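Local coordinates for acetylene hydratase (Pelobacter acetylenicus, PDB 2E7Z), which catalyses the hydration of acetylene to acetaldehyde, using a tungsten bis-molybdopterin guanine dinucleotide cofactor and one [4Fe-4S] cluster, at residues S29-T37 and Q532-K540. Residues are numbered along the deposited sequence; the frame is centred on the assembly and turned at random.
Sequences SISEPHPTT and QKQYTYMSK
Y535 lays its phenol ring along the loop 29-37 and meets four of its side chains. H34 brings CD2 over one face of that ring, toward its rim, 3.6 Å from Y535 CG, with the two aromatic planes inclined at 44°. At the far end of the phenol, the CB of E32 approaches the edge, 3.3 Å from Y535 OH, while I30, running counter to Y535, sets CD1 3.8 Å from Y535 CZ. P35 fills the step to the next residue: its CD reaches Y535 CD2, and its CG lies 3.3 Å from OG1 of T536. Beyond it the methyls of T36 and T536 meet. The imidazole of H34, swung to the side opposite its backbone N (chi1 -169°), turns ND1 toward T36 N and T37 N and accepts a nearly straight bond from each, both 3.0 Å long. This double grip leaves NE2 facing a water in the ring plane, which donates to Y535 O (2.7 Å). A leucine here would probably leave those two amides without their acceptor and the water without one of its anchors, letting the turn at P35 shift. Behind the contact, strand 536-538 pairs antiparallel with 474-476, whose N476 binds T36 OG1, and I30 and H34 rest on V14, the residue after the cluster ligand C13. No direct hydrogen bond joins the two segments; van der Waals packing and one bridging water do so, while H34 ND1 is spent on holding the loop's own backbone and, as a double acceptor, is probably unprotonated.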
loop_
_atom_site.group_PDB
_atom_site.type_symbol
_atom_site.label_atom_id
_atom_site.label_comp_id
_atom_site.label_asym_id
_atom_site.label_seq_id
_atom_site.Cartn_x
_atom_site.Cartn_y
_atom_site.Cartn_z
ATOM N N SER A 29 15.536 -7.856 18.376
ATOM C CA SER A 29 14.395 -8.737 18.281
ATOM C C SER A 29 13.877 -9.008 19.685
ATOM O O SER A 29 14.652 -9.080 20.650
ATOM C CB SER A 29 14.714 -10.039 17.530
ATOM O OG SER A 29 15.721 -10.776 18.187
ATOM N N ILE A 30 12.562 -9.068 19.805
ATOM C CA ILE A 30 11.947 -9.238 21.109
ATOM C C ILE A 30 12.441 -10.541 21.753
ATOM O O ILE A 30 12.410 -11.610 21.141
ATOM C CB ILE A 30 10.410 -9.133 21.011
ATOM C CG1 ILE A 30 9.795 -9.039 22.414
ATOM C CG2 ILE A 30 9.823 -10.268 20.180
ATOM C CD1 ILE A 30 8.483 -8.314 22.425
ATOM N N SER A 31 12.909 -10.421 22.992
ATOM C CA SER A 31 13.510 -11.557 23.709
ATOM C C SER A 31 12.479 -12.458 24.394
ATOM O O SER A 31 12.808 -13.564 24.839
ATOM C CB SER A 31 14.544 -11.060 24.732
ATOM O OG SER A 31 13.930 -10.206 25.688
ATOM N N GLU A 32 11.246 -11.977 24.504
ATOM C CA GLU A 32 10.147 -12.736 25.077
ATOM C C GLU A 32 9.306 -13.367 23.979
ATOM O O GLU A 32 9.294 -12.863 22.855
ATOM C CB GLU A 32 9.250 -11.819 25.918
ATOM C CG GLU A 32 9.970 -11.184 27.093
ATOM C CD GLU A 32 10.249 -12.172 28.203
ATOM O OE1 GLU A 32 9.563 -13.220 28.273
ATOM O OE2 GLU A 32 11.161 -11.898 29.010
ATOM N N PRO A 33 8.591 -14.461 24.294
ATOM C CA PRO A 33 7.697 -15.071 23.308
ATOM C C PRO A 33 6.500 -14.162 22.997
ATOM O O PRO A 33 5.584 -14.027 23.809
ATOM C CB PRO A 33 7.268 -16.377 23.980
ATOM C CG PRO A 33 7.463 -16.112 25.469
ATOM C CD PRO A 33 8.621 -15.204 25.576
ATOM N N HIS A 34 6.529 -13.537 21.827
ATOM C CA HIS A 34 5.480 -12.596 21.441
ATOM C C HIS A 34 4.319 -13.325 20.744
ATOM O O HIS A 34 4.555 -14.286 19.980
ATOM C CB HIS A 34 6.044 -11.495 20.544
ATOM C CG HIS A 34 5.096 -10.350 20.333
ATOM N ND1 HIS A 34 4.180 -10.331 19.307
ATOM C CD2 HIS A 34 4.904 -9.204 21.030
ATOM C CE1 HIS A 34 3.467 -9.219 19.372
ATOM N NE2 HIS A 34 3.884 -8.520 20.413
ATOM N N PRO A 35 3.068 -12.906 21.015
ATOM C CA PRO A 35 1.905 -13.594 20.428
ATOM C C PRO A 35 1.838 -13.592 18.905
ATOM O O PRO A 35 1.225 -14.493 18.331
ATOM C CB PRO A 35 0.708 -12.832 21.006
ATOM C CG PRO A 35 1.224 -12.238 22.265
ATOM C CD PRO A 35 2.646 -11.857 21.962
ATOM N N THR A 36 2.435 -12.589 18.257
ATOM C CA THR A 36 2.321 -12.476 16.794
ATOM C C THR A 36 3.653 -12.423 16.076
ATOM O O THR A 36 3.763 -12.941 14.966
ATOM C CB THR A 36 1.481 -11.261 16.327
ATOM O OG1 THR A 36 2.245 -10.059 16.485
ATOM C CG2 THR A 36 0.133 -11.155 17.077
ATOM N N THR A 37 4.660 -11.802 16.689
ATOM C CA THR A 37 5.973 -11.651 16.063
ATOM C C THR A 37 6.884 -12.806 16.493
ATOM O O THR A 37 7.236 -12.915 17.664
ATOM C CB THR A 37 6.615 -10.302 16.454
ATOM O OG1 THR A 37 5.748 -9.233 16.039
ATOM C CG2 THR A 37 7.972 -10.138 15.799
ATOM N N GLN A 532 -1.106 -0.910 27.863
ATOM C CA GLN A 532 0.151 -1.196 27.161
ATOM C C GLN A 532 0.907 -2.355 27.775
ATOM O O GLN A 532 1.894 -2.811 27.194
ATOM C CB GLN A 532 1.051 0.032 27.179
ATOM C CG GLN A 532 1.615 0.334 28.569
ATOM C CD GLN A 532 2.339 1.634 28.588
ATOM O OE1 GLN A 532 3.562 1.696 28.371
ATOM N NE2 GLN A 532 1.574 2.706 28.786
ATOM N N LYS A 533 0.452 -2.825 28.938
ATOM C CA LYS A 533 1.160 -3.879 29.648
ATOM C C LYS A 533 1.007 -5.246 28.984
ATOM O O LYS A 533 1.792 -6.149 29.253
ATOM C CB LYS A 533 0.768 -3.910 31.129
ATOM C CG LYS A 533 1.241 -2.664 31.889
ATOM C CD LYS A 533 0.762 -2.695 33.336
ATOM C CE LYS A 533 1.234 -1.457 34.080
ATOM N NZ LYS A 533 0.856 -1.485 35.525
ATOM N N GLN A 534 -0.001 -5.399 28.130
ATOM C CA GLN A 534 -0.197 -6.636 27.405
ATOM C C GLN A 534 0.211 -6.429 25.961
ATOM O O GLN A 534 -0.078 -5.381 25.378
ATOM C CB GLN A 534 -1.665 -7.007 27.481
ATOM C CG GLN A 534 -2.000 -8.297 26.743
ATOM C CD GLN A 534 -3.400 -8.821 27.038
ATOM O OE1 GLN A 534 -3.815 -8.901 28.193
ATOM N NE2 GLN A 534 -4.123 -9.214 25.996
ATOM N N TYR A 535 0.910 -7.412 25.394
ATOM C CA TYR A 535 1.428 -7.285 24.036
ATOM C C TYR A 535 0.363 -7.138 22.966
ATOM O O TYR A 535 0.492 -6.305 22.065
ATOM C CB TYR A 535 2.253 -8.506 23.638
ATOM C CG TYR A 535 3.594 -8.631 24.287
ATOM C CD1 TYR A 535 4.427 -7.533 24.446
ATOM C CD2 TYR A 535 4.065 -9.883 24.663
ATOM C CE1 TYR A 535 5.701 -7.677 25.024
ATOM C CE2 TYR A 535 5.309 -10.042 25.223
ATOM C CZ TYR A 535 6.134 -8.940 25.409
ATOM O OH TYR A 535 7.388 -9.074 25.978
ATOM N N THR A 536 -0.656 -7.999 23.027
ATOM C CA THR A 536 -1.567 -8.179 21.895
ATOM C C THR A 536 -2.995 -8.362 22.366
ATOM O O THR A 536 -3.232 -9.113 23.310
ATOM C CB THR A 536 -1.177 -9.470 21.134
ATOM O OG1 THR A 536 0.218 -9.417 20.808
ATOM C CG2 THR A 536 -2.036 -9.668 19.868
ATOM N N TYR A 537 -3.930 -7.719 21.672
ATOM C CA TYR A 537 -5.344 -7.891 21.934
ATOM C C TYR A 537 -6.031 -8.424 20.693
ATOM O O TYR A 537 -6.071 -7.744 19.664
ATOM C CB TYR A 537 -5.965 -6.558 22.331
ATOM C CG TYR A 537 -5.438 -6.035 23.648
ATOM C CD1 TYR A 537 -4.303 -5.238 23.705
ATOM C CD2 TYR A 537 -6.091 -6.331 24.839
ATOM C CE1 TYR A 537 -3.828 -4.748 24.927
ATOM C CE2 TYR A 537 -5.644 -5.849 26.055
ATOM C CZ TYR A 537 -4.515 -5.064 26.096
ATOM O OH TYR A 537 -4.088 -4.592 27.318
ATOM N N MET A 538 -6.567 -9.642 20.792
ATOM C CA MET A 538 -7.272 -10.245 19.672
ATOM C C MET A 538 -8.695 -9.734 19.588
ATOM O O MET A 538 -9.343 -9.517 20.616
ATOM C CB MET A 538 -7.298 -11.780 19.809
ATOM C CG MET A 538 -5.914 -12.428 19.927
ATOM S SD MET A 538 -4.767 -12.077 18.566
ATOM C CE MET A 538 -5.785 -12.496 17.152
ATOM N N SER A 539 -9.183 -9.553 18.365
ATOM C CA SER A 539 -10.567 -9.160 18.133
ATOM C C SER A 539 -11.449 -10.394 17.979
ATOM O O SER A 539 -11.016 -11.427 17.444
ATOM C CB SER A 539 -10.692 -8.349 16.841
ATOM O OG SER A 539 -12.011 -7.863 16.674
ATOM N N LYS A 540 -12.685 -10.272 18.441
ATOM C CA LYS A 540 -13.732 -11.205 18.033
ATOM C C LYS A 540 -14.178 -10.821 16.630
ATOM O O LYS A 540 -13.969 -9.688 16.175
ATOM C CB LYS A 540 -14.919 -11.107 18.983
ATOM C CG LYS A 540 -14.610 -11.510 20.422
ATOM C CD LYS A 540 -15.775 -11.187 21.337
ATOM C CE LYS A 540 -16.740 -12.362 21.465
ATOM N NZ LYS A 540 -17.588 -12.278 22.709
HETATM O O HOH W 1 3.059 -5.836 21.228
#